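Local atomic coordinates of hydrogenase expression protein (Thiobacillus denitrificans, PDB entry 3SB1), a protein that is of uncharacterised function but, as a member of the HupH/HyaF family, probably takes part in the expression or maturation of hydrogenase. Residues 74-78 / 79-83. Numbering follows the deposited sequence.
Sequences LPLTP and GDLEW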
# COMPACT_ATOMS: atom_id res chain seq x y z
N LEU A 74 -16.16 -17.79 8.30
CA LEU A 74 -16.48 -18.03 9.73
C LEU A 74 -17.93 -17.79 10.02
O LEU A 74 -18.57 -16.96 9.36
CB LEU A 74 -15.62 -17.14 10.65
CG LEU A 74 -14.12 -17.33 10.49
CD1 LEU A 74 -13.31 -16.33 11.32
CD2 LEU A 74 -13.67 -18.79 10.82
N PRO A 75 -18.46 -18.45 11.05
CA PRO A 75 -19.88 -18.31 11.41
C PRO A 75 -20.13 -17.06 12.29
O PRO A 75 -20.74 -17.16 13.35
CB PRO A 75 -20.17 -19.61 12.15
CG PRO A 75 -18.90 -19.91 12.82
CD PRO A 75 -17.80 -19.48 11.87
N LEU A 76 -19.69 -15.91 11.81
CA LEU A 76 -19.83 -14.64 12.51
C LEU A 76 -21.06 -13.91 12.02
O LEU A 76 -21.36 -13.94 10.82
CB LEU A 76 -18.61 -13.77 12.24
CG LEU A 76 -17.20 -14.26 12.59
CD1 LEU A 76 -16.11 -13.42 11.86
CD2 LEU A 76 -17.04 -14.30 14.10
N THR A 77 -21.74 -13.22 12.92
CA THR A 77 -22.88 -12.39 12.53
C THR A 77 -22.33 -11.03 12.07
O THR A 77 -21.18 -10.66 12.36
CB THR A 77 -23.82 -12.08 13.73
OG1 THR A 77 -23.13 -11.25 14.67
CG2 THR A 77 -24.30 -13.37 14.43
N PRO A 78 -23.15 -10.27 11.35
CA PRO A 78 -22.72 -8.96 10.95
C PRO A 78 -22.31 -8.14 12.17
O PRO A 78 -21.32 -7.43 12.11
CB PRO A 78 -23.96 -8.38 10.28
CG PRO A 78 -24.63 -9.57 9.71
CD PRO A 78 -24.43 -10.65 10.71
N GLY A 79 -23.01 -8.29 13.29
CA GLY A 79 -22.68 -7.56 14.50
C GLY A 79 -21.28 -7.96 15.01
O GLY A 79 -20.53 -7.13 15.53
N ASP A 80 -20.97 -9.25 14.90
CA ASP A 80 -19.66 -9.76 15.32
C ASP A 80 -18.53 -9.11 14.51
O ASP A 80 -17.46 -8.75 15.05
CB ASP A 80 -19.55 -11.27 15.11
CG ASP A 80 -20.39 -12.08 16.06
OD1 ASP A 80 -20.55 -11.69 17.24
OD2 ASP A 80 -20.81 -13.17 15.65
N LEU A 81 -18.72 -9.04 13.20
CA LEU A 81 -17.73 -8.41 12.34
C LEU A 81 -17.62 -6.94 12.61
O LEU A 81 -16.53 -6.41 12.59
CB LEU A 81 -18.04 -8.66 10.85
CG LEU A 81 -17.94 -10.10 10.37
CD1 LEU A 81 -18.47 -10.19 8.96
CD2 LEU A 81 -16.48 -10.57 10.42
N GLU A 82 -18.73 -6.25 12.86
CA GLU A 82 -18.66 -4.81 13.17
C GLU A 82 -17.87 -4.60 14.47
O GLU A 82 -17.12 -3.63 14.60
CB GLU A 82 -20.06 -4.21 13.34
CG GLU A 82 -20.90 -4.21 12.08
CD GLU A 82 -22.37 -3.85 12.32
OE1 GLU A 82 -22.74 -3.37 13.43
OE2 GLU A 82 -23.17 -4.10 11.39
N TRP A 83 -18.11 -5.46 15.45
CA TRP A 83 -17.40 -5.40 16.73
C TRP A 83 -15.89 -5.56 16.50
O TRP A 83 -15.09 -4.80 17.01
CB TRP A 83 -17.90 -6.46 17.72
CG TRP A 83 -17.05 -6.48 18.95
CD1 TRP A 83 -17.19 -5.68 20.05
CD2 TRP A 83 -15.91 -7.32 19.21
NE1 TRP A 83 -16.23 -5.98 20.99
CE2 TRP A 83 -15.40 -6.94 20.48
CE3 TRP A 83 -15.24 -8.32 18.50
CZ2 TRP A 83 -14.28 -7.55 21.06
CZ3 TRP A 83 -14.09 -8.88 19.06
CH2 TRP A 83 -13.65 -8.51 20.34
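Two groups grip OD2 of Asp80: the backbone N of Thr77, at 2.9 Å and almost straight (N-H...O 172°), and the hydroxyl of Ser43, in the loop ahead of helix 48-63. The first of these is one half of a capping box, a textbook way of starting an alpha-helix, here helix 78-88. In the other half the roles are exchanged, as Thr77 OG1 accepts from Asp80 N at 3.0 Å. A chi1 of 67° puts the hydroxyl between the backbone N and the carbonyl carbon of Thr77, where it can accept this bond. The backbone N of Thr77 reaches OD2 on its anti side, lifted 31° from the carboxylate plane. Because the carboxylate sits at the N-terminal end of the helix, its negative charge is probably favoured by the helix dipole. The box is also tied to the start of the modelled chain, through Thr77 OG1 to Ala41 O and, weakly, Asp80 OD1 to Gly44 N. Asp80 OD1 also bonds a glycerol, probably from the crystallisation liquor.

Behind the cap, regular helical bonding begins with Leu81 N to Thr77 O at 3.1 Å, followed by Glu82 N to Pro78 O at 2.9 Å. Pro78 occupies the first helical position after the N-cap, where its ring nitrogen, lacking a hydrogen, costs the helix no bond. Leu76, just ahead of the cap, crosses Leu81 at about a right angle; their methyls CD1 and CD2 are modelled closer than methyls normally come, so the exact fit is doubtful. Nearer the backbone, Leu76 lays its CB against Asp80 CB at 3.9 Å.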